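Local coordinates for protein endo-beta-1,4-glucanase (Ampullaria crossean, PDB 5XBU) that probably hydrolyses internal beta-1,4-glucosidic bonds of cellulose, as a family 45 glycoside hydrolase of the endoglucanase type, at residues D12-R17 and G128-N133; G21-S26 and V160-V165; N52-V57 and D145-V150; S26-V31 and H140-D145. One frame throughout, in Å; residues are numbered along the deposited sequence. Where two conformers were deposited one is given.

Contact 1: D12-R17 and G128-N133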
loop_
_atom_site.group_PDB
_atom_site.type_symbol
_atom_site.label_atom_id
_atom_site.label_comp_id
_atom_site.label_asym_id
_atom_site.label_seq_id
_atom_site.Cartn_x
_atom_site.Cartn_y
_atom_site.Cartn_z
ATOM N N ASP A 12 -11.393 2.326 16.957
ATOM C CA ASP A 12 -12.428 1.509 17.567
ATOM C C ASP A 12 -11.970 1.026 18.943
ATOM O O ASP A 12 -10.902 1.399 19.432
ATOM C CB ASP A 12 -12.925 0.418 16.614
ATOM C CG ASP A 12 -11.948 -0.741 16.401
ATOM O OD1 ASP A 12 -10.902 -0.824 17.070
ATOM O OD2 ASP A 12 -12.274 -1.584 15.535
ATOM N N ALA A 13 -12.772 0.160 19.566
ATOM C CA ALA A 13 -12.454 -0.335 20.905
ATOM C C ALA A 13 -11.153 -1.114 20.943
ATOM O O ALA A 13 -10.547 -1.258 22.009
ATOM C CB ALA A 13 -13.590 -1.203 21.420
ATOM N N HIS A 14 -10.713 -1.620 19.796
ATOM C CA HIS A 14 -9.497 -2.415 19.689
ATOM C C HIS A 14 -8.333 -1.601 19.163
ATOM O O HIS A 14 -7.277 -2.164 18.887
ATOM C CB HIS A 14 -9.738 -3.628 18.797
ATOM C CG HIS A 14 -10.893 -4.445 19.256
ATOM N ND1 HIS A 14 -12.131 -4.407 18.650
ATOM C CD2 HIS A 14 -11.029 -5.240 20.338
ATOM C CE1 HIS A 14 -12.969 -5.183 19.317
ATOM N NE2 HIS A 14 -12.321 -5.712 20.341
ATOM N N GLY A 15 -8.522 -0.287 18.998
ATOM C CA GLY A 15 -7.487 0.603 18.537
ATOM C C GLY A 15 -7.376 0.765 17.038
ATOM O O GLY A 15 -6.516 1.517 16.584
ATOM N N VAL A 16 -8.218 0.105 16.264
ATOM C CA VAL A 16 -8.105 0.130 14.809
ATOM C C VAL A 16 -8.897 1.330 14.288
ATOM O O VAL A 16 -10.099 1.451 14.537
ATOM C CB VAL A 16 -8.634 -1.165 14.196
ATOM C CG1 VAL A 16 -8.578 -1.076 12.694
ATOM C CG2 VAL A 16 -7.795 -2.352 14.682
ATOM N N ARG A 17 -8.236 2.198 13.530
ATOM C CA ARG A 17 -8.924 3.354 12.974
ATOM C C ARG A 17 -9.834 2.944 11.830
ATOM O O ARG A 17 -9.422 2.217 10.911
ATOM C CB ARG A 17 -7.913 4.412 12.542
ATOM C CG ARG A 17 -7.313 5.137 13.734
ATOM C CD ARG A 17 -6.348 6.210 13.292
ATOM N NE ARG A 17 -5.717 6.899 14.411
ATOM C CZ ARG A 17 -6.178 8.007 14.991
ATOM N NH1 ARG A 17 -7.319 8.556 14.596
ATOM N NH2 ARG A 17 -5.476 8.545 15.962
ATOM N N GLY A 128 -7.266 -7.583 10.629
ATOM C CA GLY A 128 -8.157 -8.504 11.328
ATOM C C GLY A 128 -7.677 -8.908 12.687
ATOM O O GLY A 128 -8.444 -9.504 13.458
ATOM N N THR A 129 -6.429 -8.600 13.005
ATOM C CA THR A 129 -5.861 -8.995 14.275
ATOM C C THR A 129 -5.701 -7.840 15.233
ATOM O O THR A 129 -5.124 -8.027 16.313
ATOM C CB THR A 129 -4.526 -9.716 14.120
ATOM O OG1 THR A 129 -3.545 -8.824 13.574
ATOM C CG2 THR A 129 -4.669 -10.951 13.263
ATOM N N ASN A 130 -6.186 -6.650 14.864
ATOM C CA ASN A 130 -6.182 -5.477 15.744
ATOM C C ASN A 130 -4.782 -4.990 16.078
ATOM O O ASN A 130 -4.571 -4.342 17.120
ATOM C CB ASN A 130 -7.025 -5.688 16.996
ATOM C CG ASN A 130 -8.435 -6.068 16.648
ATOM O OD1 ASN A 130 -9.023 -5.502 15.754
ATOM N ND2 ASN A 130 -8.992 -7.023 17.359
ATOM N N HIS A 131 -3.817 -5.274 15.214
ATOM C CA HIS A 131 -2.503 -4.677 15.334
ATOM C C HIS A 131 -2.427 -3.464 14.415
ATOM O O HIS A 131 -2.891 -3.498 13.275
ATOM C CB HIS A 131 -1.445 -5.695 14.938
ATOM C CG HIS A 131 -1.308 -6.801 15.928
ATOM N ND1 HIS A 131 -1.955 -8.020 15.829
ATOM C CD2 HIS A 131 -0.587 -6.851 17.063
ATOM C CE1 HIS A 131 -1.643 -8.765 16.879
ATOM N NE2 HIS A 131 -0.791 -8.086 17.622
ATOM N N VAL A 132 -1.845 -2.382 14.928
ATOM C CA VAL A 132 -1.814 -1.129 14.189
ATOM C C VAL A 132 -0.408 -0.548 14.188
ATOM O O VAL A 132 0.461 -0.923 14.991
ATOM C CB VAL A 132 -2.822 -0.106 14.764
ATOM C CG1 VAL A 132 -4.206 -0.601 14.571
ATOM C CG2 VAL A 132 -2.498 0.243 16.228
ATOM N N ASN A 133 -0.177 0.380 13.255
ATOM C CA ASN A 133 1.051 1.153 13.274
ATOM C C ASN A 133 0.985 2.259 14.324
ATOM O O ASN A 133 -0.005 2.404 15.044
ATOM C CB ASN A 133 1.454 1.679 11.883
ATOM C CG ASN A 133 0.493 2.686 11.285
ATOM O OD1 ASN A 133 -0.325 3.289 11.973
ATOM N ND2 ASN A 133 0.601 2.868 9.972
HETATM O O HOH W 1 -11.316 -4.055 15.193
HETATM O O HOH W 2 -4.479 -2.762 19.117
#

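Contact 2: G21-S26 and V160-V165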
loop_
_atom_site.group_PDB
_atom_site.type_symbol
_atom_site.label_atom_id
_atom_site.label_comp_id
_atom_site.label_asym_id
_atom_site.label_seq_id
_atom_site.Cartn_x
_atom_site.Cartn_y
_atom_site.Cartn_z
ATOM N N GLY A 21 -17.663 2.491 9.034
ATOM C CA GLY A 21 -17.709 1.039 8.984
ATOM C C GLY A 21 -16.559 0.377 8.265
ATOM O O GLY A 21 -16.454 -0.860 8.308
ATOM N N ARG A 22 -15.675 1.155 7.640
ATOM C CA ARG A 22 -14.619 0.650 6.781
ATOM C C ARG A 22 -13.257 0.835 7.436
ATOM O O ARG A 22 -13.025 1.819 8.137
ATOM C CB ARG A 22 -14.644 1.418 5.460
ATOM C CG ARG A 22 -15.913 1.171 4.655
ATOM C CD ARG A 22 -16.076 2.286 3.656
ATOM N NE ARG A 22 -17.161 2.118 2.690
ATOM C CZ ARG A 22 -18.432 2.439 2.925
ATOM N NH1 ARG A 22 -19.346 2.280 1.975
ATOM N NH2 ARG A 22 -18.796 2.898 4.117
ATOM N N PRO A 23 -12.331 -0.094 7.232
ATOM C CA PRO A 23 -10.999 0.073 7.802
ATOM C C PRO A 23 -10.227 1.156 7.059
ATOM O O PRO A 23 -10.314 1.283 5.837
ATOM C CB PRO A 23 -10.353 -1.291 7.565
ATOM C CG PRO A 23 -10.983 -1.763 6.285
ATOM C CD PRO A 23 -12.438 -1.311 6.405
ATOM N N CYS A 24 -9.444 1.912 7.822
ATOM C CA CYS A 24 -8.564 2.895 7.234
ATOM C C CYS A 24 -7.139 2.379 7.088
ATOM O O CYS A 24 -6.712 1.444 7.763
ATOM C CB CYS A 24 -8.594 4.178 8.046
ATOM S SG CYS A 24 -10.283 4.828 8.082
ATOM N N ALA A 25 -6.408 3.042 6.208
ATOM C CA ALA A 25 -4.995 2.819 6.003
ATOM C C ALA A 25 -4.301 4.163 5.954
ATOM O O ALA A 25 -4.878 5.165 5.499
ATOM C CB ALA A 25 -4.718 2.078 4.706
ATOM N N SER A 26 -3.058 4.176 6.408
ATOM C CA SER A 26 -2.162 5.276 6.102
ATOM C C SER A 26 -1.468 5.021 4.773
ATOM O O SER A 26 -1.403 3.886 4.281
ATOM C CB SER A 26 -1.157 5.473 7.233
ATOM O OG SER A 26 -0.613 4.246 7.700
ATOM N N VAL A 160 -6.829 7.034 4.095
ATOM C CA VAL A 160 -7.763 6.451 3.145
ATOM C C VAL A 160 -8.555 5.350 3.836
ATOM O O VAL A 160 -8.118 4.782 4.839
ATOM C CB VAL A 160 -7.038 5.864 1.907
ATOM C CG1 VAL A 160 -6.211 6.952 1.201
ATOM C CG2 VAL A 160 -6.110 4.705 2.315
ATOM N N THR A 161 -9.708 5.018 3.267
ATOM C CA THR A 161 -10.294 3.710 3.493
ATOM C C THR A 161 -9.777 2.752 2.421
ATOM O O THR A 161 -9.427 3.177 1.315
ATOM C CB THR A 161 -11.821 3.728 3.521
ATOM O OG1 THR A 161 -12.346 4.220 2.286
ATOM C CG2 THR A 161 -12.337 4.566 4.698
ATOM N N TRP A 162 -9.688 1.460 2.768
ATOM C CA TRP A 162 -9.074 0.504 1.861
ATOM C C TRP A 162 -9.934 -0.744 1.739
ATOM O O TRP A 162 -10.579 -1.189 2.699
ATOM C CB TRP A 162 -7.637 0.140 2.308
ATOM C CG TRP A 162 -7.545 -0.920 3.384
ATOM C CD1 TRP A 162 -7.691 -0.806 4.745
ATOM C CD2 TRP A 162 -7.267 -2.311 3.146
ATOM N NE1 TRP A 162 -7.545 -2.022 5.343
ATOM C CE2 TRP A 162 -7.291 -2.961 4.385
ATOM C CE3 TRP A 162 -7.005 -3.063 1.993
ATOM C CZ2 TRP A 162 -7.038 -4.315 4.511
ATOM C CZ3 TRP A 162 -6.747 -4.386 2.114
ATOM C CH2 TRP A 162 -6.777 -5.009 3.373
ATOM N N GLU A 163 -9.934 -1.329 0.542
ATOM C CA GLU A 163 -10.518 -2.652 0.365
ATOM C C GLU A 163 -9.846 -3.336 -0.799
ATOM O O GLU A 163 -9.361 -2.684 -1.721
ATOM C CB GLU A 163 -12.026 -2.653 0.098
ATOM C CG GLU A 163 -12.392 -1.822 -1.113
ATOM C CD GLU A 163 -13.869 -1.894 -1.506
ATOM O OE1 GLU A 163 -14.316 -1.049 -2.309
ATOM O OE2 GLU A 163 -14.571 -2.795 -1.039
ATOM N N GLU A 164 -9.829 -4.654 -0.764
ATOM C CA GLU A 164 -9.347 -5.425 -1.907
ATOM C C GLU A 164 -10.415 -5.432 -2.986
ATOM O O GLU A 164 -11.608 -5.533 -2.698
ATOM C CB GLU A 164 -9.057 -6.862 -1.537
ATOM C CG GLU A 164 -7.723 -7.046 -0.949
ATOM C CD GLU A 164 -7.358 -8.506 -0.683
ATOM O OE1 GLU A 164 -7.955 -9.466 -1.245
ATOM O OE2 GLU A 164 -6.406 -8.676 0.080
ATOM N N VAL A 165 -9.984 -5.334 -4.236
ATOM C CA VAL A 165 -10.890 -5.350 -5.379
ATOM C C VAL A 165 -10.243 -6.177 -6.477
ATOM O O VAL A 165 -9.015 -6.304 -6.531
ATOM C CB VAL A 165 -11.168 -3.914 -5.901
ATOM C CG1 VAL A 165 -11.824 -3.074 -4.840
ATOM C CG2 VAL A 165 -9.883 -3.211 -6.349
#

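Contact 3: N52-V57 and D145-V150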
loop_
_atom_site.group_PDB
_atom_site.type_symbol
_atom_site.label_atom_id
_atom_site.label_comp_id
_atom_site.label_asym_id
_atom_site.label_seq_id
_atom_site.Cartn_x
_atom_site.Cartn_y
_atom_site.Cartn_z
ATOM N N ASN A 52 5.953 -1.089 -13.804
ATOM C CA ASN A 52 6.035 -1.176 -12.346
ATOM C C ASN A 52 6.712 0.040 -11.710
ATOM O O ASN A 52 6.697 0.188 -10.485
ATOM C CB ASN A 52 6.713 -2.503 -11.973
ATOM C CG ASN A 52 6.600 -2.806 -10.511
ATOM O OD1 ASN A 52 5.552 -2.591 -9.901
ATOM N ND2 ASN A 52 7.683 -3.327 -9.934
ATOM N N LEU A 53 7.250 0.948 -12.517
ATOM C CA LEU A 53 7.666 2.270 -12.075
ATOM C C LEU A 53 6.646 3.346 -12.402
ATOM O O LEU A 53 6.693 4.424 -11.803
ATOM C CB LEU A 53 9.004 2.632 -12.755
ATOM C CG LEU A 53 10.172 1.759 -12.328
ATOM C CD1 LEU A 53 11.409 2.161 -13.082
ATOM C CD2 LEU A 53 10.415 1.829 -10.811
ATOM N N GLN A 54 5.737 3.081 -13.344
ATOM C CA GLN A 54 4.863 4.102 -13.920
ATOM C C GLN A 54 3.430 4.071 -13.400
ATOM O O GLN A 54 2.763 5.121 -13.391
ATOM C CB GLN A 54 4.791 3.920 -15.441
ATOM C CG GLN A 54 6.089 4.148 -16.161
ATOM C CD GLN A 54 6.087 3.555 -17.555
ATOM O OE1 GLN A 54 5.286 2.682 -17.884
ATOM N NE2 GLN A 54 7.006 4.032 -18.391
ATOM N N LYS A 55 2.923 2.892 -13.075
ATOM C CA LYS A 55 1.504 2.691 -12.800
ATOM C C LYS A 55 1.199 2.859 -11.323
ATOM O O LYS A 55 2.081 3.185 -10.533
ATOM C CB LYS A 55 1.036 1.357 -13.344
ATOM C CG LYS A 55 1.025 1.314 -14.860
ATOM C CD LYS A 55 0.196 0.145 -15.357
ATOM C CE LYS A 55 0.118 0.107 -16.833
ATOM N NZ LYS A 55 -0.834 -0.941 -17.261
ATOM N N HIS A 56 -0.079 2.682 -10.971
ATOM C CA HIS A 56 -0.532 2.755 -9.589
ATOM C C HIS A 56 -0.225 1.410 -8.929
ATOM O O HIS A 56 -1.036 0.477 -8.953
ATOM C CB HIS A 56 -2.022 3.042 -9.560
ATOM C CG HIS A 56 -2.377 4.379 -10.061
ATOM N ND1 HIS A 56 -3.536 4.617 -10.764
ATOM C CD2 HIS A 56 -1.753 5.580 -9.946
ATOM C CE1 HIS A 56 -3.592 5.904 -11.098
ATOM N NE2 HIS A 56 -2.525 6.510 -10.608
ATOM N N VAL A 57 0.972 1.343 -8.360
ATOM C CA VAL A 57 1.455 0.153 -7.683
ATOM C C VAL A 57 1.917 0.544 -6.280
ATOM O O VAL A 57 2.254 1.704 -5.992
ATOM C CB VAL A 57 2.552 -0.565 -8.513
ATOM C CG1 VAL A 57 1.951 -1.092 -9.810
ATOM C CG2 VAL A 57 3.774 0.315 -8.764
ATOM N N ASP A 145 6.090 6.308 -6.698
ATOM C CA ASP A 145 5.981 7.657 -7.245
ATOM C C ASP A 145 7.132 7.985 -8.191
ATOM O O ASP A 145 7.392 9.162 -8.435
ATOM C CB ASP A 145 5.895 8.699 -6.110
ATOM C CG ASP A 145 5.417 10.093 -6.581
ATOM O OD1 ASP A 145 4.534 10.210 -7.473
ATOM O OD2 ASP A 145 5.938 11.087 -6.044
ATOM N N GLN A 146 7.814 6.969 -8.745
ATOM C CA GLN A 146 9.020 7.212 -9.541
ATOM C C GLN A 146 8.793 8.240 -10.635
ATOM O O GLN A 146 9.674 9.065 -10.899
ATOM C CB GLN A 146 9.566 5.898 -10.124
ATOM C CG GLN A 146 10.744 6.068 -11.119
ATOM C CD GLN A 146 12.053 5.451 -10.648
ATOM O OE1 GLN A 146 12.287 5.264 -9.467
ATOM N NE2 GLN A 146 12.927 5.151 -11.597
ATOM N N VAL A 147 7.638 8.207 -11.298
ATOM C CA VAL A 147 7.361 9.114 -12.416
ATOM C C VAL A 147 6.325 10.178 -12.053
ATOM O O VAL A 147 5.724 10.817 -12.938
ATOM C CB VAL A 147 7.002 8.353 -13.702
ATOM C CG1 VAL A 147 8.064 7.331 -14.012
ATOM C CG2 VAL A 147 5.616 7.709 -13.614
ATOM N N GLY A 148 6.126 10.405 -10.764
ATOM C CA GLY A 148 5.213 11.444 -10.352
ATOM C C GLY A 148 3.753 11.059 -10.397
ATOM O O GLY A 148 2.895 11.950 -10.356
ATOM N N GLN A 149 3.437 9.760 -10.448
ATOM C CA GLN A 149 2.039 9.360 -10.583
ATOM C C GLN A 149 1.222 9.643 -9.330
ATOM O O GLN A 149 -0.005 9.833 -9.415
ATOM C CB GLN A 149 1.934 7.886 -10.972
ATOM C CG GLN A 149 2.537 6.839 -9.995
ATOM C CD GLN A 149 3.994 6.504 -10.309
ATOM O OE1 GLN A 149 4.858 7.384 -10.406
ATOM N NE2 GLN A 149 4.271 5.213 -10.490
ATOM N N VAL A 150 1.866 9.671 -8.160
ATOM C CA VAL A 150 1.165 10.050 -6.925
ATOM C C VAL A 150 1.131 11.559 -6.801
ATOM O O VAL A 150 0.120 12.130 -6.385
ATOM C CB VAL A 150 1.782 9.377 -5.686
ATOM C CG1 VAL A 150 0.952 9.704 -4.454
ATOM C CG2 VAL A 150 1.827 7.882 -5.902
HETATM O O HOH W 3 -1.855 9.069 -11.310
#

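Contact 4: S26-V31 and H140-D145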
loop_
_atom_site.group_PDB
_atom_site.type_symbol
_atom_site.label_atom_id
_atom_site.label_comp_id
_atom_site.label_asym_id
_atom_site.label_seq_id
_atom_site.Cartn_x
_atom_site.Cartn_y
_atom_site.Cartn_z
ATOM N N SER A 26 -3.058 4.176 6.408
ATOM C CA SER A 26 -2.162 5.276 6.102
ATOM C C SER A 26 -1.468 5.021 4.773
ATOM O O SER A 26 -1.403 3.886 4.281
ATOM C CB SER A 26 -1.157 5.473 7.233
ATOM O OG SER A 26 -0.613 4.246 7.700
ATOM N N THR A 27 -0.964 6.108 4.181
ATOM C CA THR A 27 -0.217 6.037 2.946
ATOM C C THR A 27 0.998 6.946 3.029
ATOM O O THR A 27 0.998 7.962 3.716
ATOM C CB THR A 27 -1.067 6.394 1.700
ATOM O OG1 THR A 27 -1.325 7.803 1.645
ATOM C CG2 THR A 27 -2.368 5.637 1.601
ATOM N N THR A 28 2.031 6.573 2.268
ATOM C CA THR A 28 3.189 7.410 1.976
ATOM C C THR A 28 3.518 7.213 0.499
ATOM O O THR A 28 2.849 6.449 -0.208
ATOM C CB THR A 28 4.393 7.097 2.886
ATOM O OG1 THR A 28 4.674 5.698 2.872
ATOM C CG2 THR A 28 4.189 7.554 4.327
ATOM N N ARG A 29 4.564 7.873 0.024
ATOM C CA ARG A 29 5.060 7.631 -1.319
ATOM C C ARG A 29 6.529 7.263 -1.232
ATOM O O ARG A 29 7.229 7.667 -0.295
ATOM C CB ARG A 29 4.822 8.831 -2.244
ATOM C CG ARG A 29 5.310 10.171 -1.694
ATOM C CD ARG A 29 4.915 11.326 -2.614
ATOM N NE ARG A 29 4.518 12.554 -1.950
ATOM C CZ ARG A 29 4.409 13.706 -2.594
ATOM N NH1 ARG A 29 4.026 14.811 -1.966
ATOM N NH2 ARG A 29 4.715 13.741 -3.882
ATOM N N TYR A 30 6.978 6.468 -2.199
ATOM C CA TYR A 30 8.356 6.034 -2.230
ATOM C C TYR A 30 8.843 5.977 -3.648
ATOM O O TYR A 30 8.060 5.898 -4.602
ATOM C CB TYR A 30 8.561 4.704 -1.546
ATOM C CG TYR A 30 8.219 3.450 -2.343
ATOM C CD1 TYR A 30 6.910 3.078 -2.600
ATOM C CD2 TYR A 30 9.244 2.621 -2.828
ATOM C CE1 TYR A 30 6.623 1.904 -3.272
ATOM C CE2 TYR A 30 8.960 1.440 -3.525
ATOM C CZ TYR A 30 7.643 1.092 -3.719
ATOM O OH TYR A 30 7.401 -0.087 -4.389
ATOM N N VAL A 31 10.175 5.946 -3.711
ATOM C CA VAL A 31 10.985 5.806 -4.899
ATOM C C VAL A 31 12.250 5.040 -4.505
ATOM O O VAL A 31 12.832 5.293 -3.445
ATOM C CB VAL A 31 11.300 7.257 -5.293
ATOM C CG1 VAL A 31 12.778 7.548 -5.266
ATOM C CG2 VAL A 31 10.562 7.634 -6.511
ATOM N N HIS A 140 -0.624 -0.194 6.037
ATOM C CA HIS A 140 -0.010 0.957 5.396
ATOM C C HIS A 140 0.243 0.623 3.937
ATOM O O HIS A 140 0.706 -0.474 3.625
ATOM C CB HIS A 140 1.296 1.313 6.073
ATOM C CG HIS A 140 1.891 2.566 5.558
ATOM N ND1 HIS A 140 1.414 3.789 5.965
ATOM C CD2 HIS A 140 2.863 2.781 4.638
ATOM C CE1 HIS A 140 2.086 4.713 5.306
ATOM N NE2 HIS A 140 2.973 4.140 4.503
ATOM N N PHE A 141 0.011 1.583 3.049
ATOM C CA PHE A 141 0.332 1.449 1.626
ATOM C C PHE A 141 1.369 2.492 1.236
ATOM O O PHE A 141 1.076 3.689 1.240
ATOM C CB PHE A 141 -0.913 1.523 0.747
ATOM C CG PHE A 141 -1.848 0.391 1.012
ATOM C CD1 PHE A 141 -1.550 -0.896 0.546
ATOM C CD2 PHE A 141 -3.001 0.559 1.786
ATOM C CE1 PHE A 141 -2.367 -1.966 0.839
ATOM C CE2 PHE A 141 -3.822 -0.518 2.060
ATOM C CZ PHE A 141 -3.516 -1.776 1.601
ATOM N N ASP A 142 2.568 2.037 0.873
ATOM C CA ASP A 142 3.588 2.911 0.319
ATOM C C ASP A 142 3.370 2.942 -1.187
ATOM O O ASP A 142 3.337 1.896 -1.835
ATOM C CB ASP A 142 4.978 2.398 0.694
ATOM C CG ASP A 142 6.013 3.501 0.829
ATOM O OD1 ASP A 142 5.696 4.675 0.587
ATOM O OD2 ASP A 142 7.156 3.134 1.178
ATOM N N LEU A 143 3.196 4.123 -1.751
ATOM C CA LEU A 143 2.747 4.251 -3.127
ATOM C C LEU A 143 3.923 4.649 -4.023
ATOM O O LEU A 143 4.580 5.660 -3.785
ATOM C CB LEU A 143 1.629 5.305 -3.235
ATOM C CG LEU A 143 0.462 5.079 -2.240
ATOM C CD1 LEU A 143 -0.553 6.166 -2.419
ATOM C CD2 LEU A 143 -0.175 3.705 -2.418
ATOM N N GLN A 144 4.174 3.854 -5.064
ATOM C CA GLN A 144 5.271 4.129 -6.003
ATOM C C GLN A 144 5.046 5.474 -6.690
ATOM O O GLN A 144 3.965 5.736 -7.228
ATOM C CB GLN A 144 5.284 3.015 -7.037
ATOM C CG GLN A 144 6.305 3.183 -8.168
ATOM C CD GLN A 144 7.728 3.174 -7.694
ATOM O OE1 GLN A 144 8.381 4.217 -7.633
ATOM N NE2 GLN A 144 8.221 1.978 -7.324
ATOM N N ASP A 145 6.090 6.308 -6.698
ATOM C CA ASP A 145 5.981 7.657 -7.245
ATOM C C ASP A 145 7.132 7.985 -8.191
ATOM O O ASP A 145 7.392 9.162 -8.435
ATOM C CB ASP A 145 5.895 8.699 -6.110
ATOM C CG ASP A 145 5.417 10.093 -6.581
ATOM O OD1 ASP A 145 4.534 10.210 -7.473
ATOM O OD2 ASP A 145 5.938 11.087 -6.044
HETATM O O HOH W 4 8.453 5.558 1.899
#

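Contact 1: D12-R17 and G128-N133
Asn130 packs its amide against His14 and Val16, at the exit of the 12-17 loop. Its CB sits 3.9 Å from His14 CB, and CG comes closer, 3.5 Å from that same His14 CB. At the tip the amide splits its contacts: OD1 rests 3.5 Å from Val16 CG2, while ND2 reaches 3.7 Å from His14 CG, with amide and imidazole planes only 9° apart. CG stands anti to the carbonyl carbon (chi1 -56°), which carries the amide over to His14. OD1 also takes a hydrogen from a water that donates its other one to Asp12 OD2, a carboxylate oxygen further engaged by Arg18. The partner loop is a type I turn, Asp12 to Gly15, joining the short antiparallel strands 10-11 and 17-19, and it carries an Asx turn as well. Asp12 OD1 accepts His14 N at 2.8 Å and Val16 N at 3.0 Å, one from each face of the carboxylate, fixing the loop that Asn130 leans on. Beyond the amide, Val132 CG1 packs 4.0 Å from Val16 CG2 and near Gly15 O. A second water donates to His14 O, its leg to Asn130 O being unusually short and so doubtful; no direct hydrogen bond joins the segments.

Contact 2: G21-S26 and V160-V165
Ala25 and Val160 form an antiparallel hydrogen-bonded pair, Ala25 N giving to Val160 O at 2.8 Å and Val160 N to Ala25 O at 3.0 Å. Two residues along each strand, Trp162 N donates to Pro23 O at 3.1 Å. Between them Cys24 and Thr161 make a tight non-hydrogen-bonded pair, their CA atoms 4.2 Å apart, and Cys24 CA lends a C-H contact to Val160 O. Side chains follow the backbone. Ala25 CB touches Val160 CG2 at 3.8 Å, and the CB and CG of Pro23 press on the pyrrole end of the Trp162 indole, Pro23 CG lying 3.6 Å from Trp162 NE1. With chi1 at 82°, CG of Trp162 stands between its own backbone N and carbonyl carbon, which brings the CD1-NE1 side of the indole against Pro23, with CD1 also near Ala25 CB. The segments meet at 112°, so the pairing is short and the strands splay apart beyond it. The fold is the double-psi beta barrel of this family; strand 160-165 pairs antiparallel with both strand 22-30 and strand 81-86, the latter through backbone bonds such as Thr161 to Thr85. Away from Ala25, Thr161 CG2 lies 4.0 Å from Cys24 SG, and both residues touch Phe19 of strand 17-19. Further out, Glu138 OE2 accepts the indole N-H and Tyr64 meets the indole edge-to-face, which together are likely to limit its rotation. Cys24 is held from behind by its disulfide to Cys9, tying the strand to the N-terminal region.

Contact 3: N52-V57 and D145-V150
Gln149 reaches across to the end of helix 50-54 and puts both hydrogens of its amide nitrogen to use there. NE2 donates to Leu53 O at 2.9 Å and to Lys55 O at 3.0 Å. Both acceptors lie near the amide plane, although NE2 stands 48° above the carbonyl plane of Leu53. The other end of the amide is held too, OE1 accepting Val147 N at 3.0 Å from its own loop, so the group cannot easily flip. A bend at chi2 (-91°) folds the chain back to make these three bonds together. With an alanine at this position, the carbonyls of Leu53 and Lys55 would probably lose this donor and a gap would open between helix end and loop. The outer side is looser. Leu53 and Gln146 run side by side, Leu53 CD1 lying 3.7 Å from Gln146 NE2, and Val147 CG2 rests 3.7 Å from Gln54 CA among exposed side chains. On another flank a water bridges the wider gap, hydrogen-bonded in the ring plane to His56 NE2 at 2.7 Å and donating to Gln149 O at 2.8 Å. The loop opens with a type I turn, Asp145 to Gly148, straight after strand 140-144. It lies against the C-terminal end of helix 50-54, just before strand 57-60, which pairs antiparallel with strand 140-144, with Leu53 and Gln149 both touching Gln144.

Contact 4: S26-V31 and H140-D145
His140 holds its ring between two hydroxyls of the neighbouring strand. Ser26 OG is hydrogen-bonded to ND1 at 2.7 Å near the ring edge, and NE2 donates to Thr28 OG1 at 2.8 Å, exactly in the ring plane. CG lies anti to the backbone N (chi1 -174°), which sets the imidazole along the strand pair with CE1 close to the backbone of Thr27. Thr28 OG1 in turn donates to Asp142 OD1 at 2.7 Å, arriving 73° above the carboxylate plane. Were a leucine to stand in the place of His140, Ser26 and Thr28 would lose their ring partner, and Thr28 would probably be held on this face by Asp142 with less constraint. These side-chain bonds sit on one face of two parallel strands, 22-30 and 140-144, as expected in a double-psi beta barrel; Phe141 N to Ser26 O and Leu143 N to Thr28 O are among their backbone bonds. Opposite to His140, Phe141 and Leu143 pack on strand 81-86. Tyr30 CB lies 3.4 Å from Asp142 OD2, its ring turned 40° from that carboxylate, while Tyr30 OH bonds to Asn110. A water donates to Asp142 OD2 at 2.8 Å and to Arg29 O, bridging the strands again. On the Leu143 face, in one of two conformers, Arg29 NH2 is 3.6 Å from Asp145 OD2, a long and doubtful salt bridge; Arg29 also pairs with Glu151, and Asp145 OD1 accepts Val150 N. Trp120 of helix 118-121 meets the imidazole, and Ser26 OG has a further bond from Asn133.

Contacts 2 and 4 share strand 22-30, with Ser26 common to both, and lie in the mixed sheet: contact 4 joins it in parallel to strand 140-144, contact 2 antiparallel to strand 160-165. Both are partly buried, contact 4 lying closest to the chain centre. Their side chains pack together where Phe141 meets Ala25 and Trp162. Contacts 1 and 3 are surface contacts on opposite sides of the centre, about 29 Å apart between centres. Loops dominate there, and waters join the segments: contact 1 lacks direct hydrogen bonds, whereas contact 3 depends on one amide. Each borders the sheet, contact 1 through Asn133 to Ser26, contact 3 through the Val57-Gln144 backbone bond.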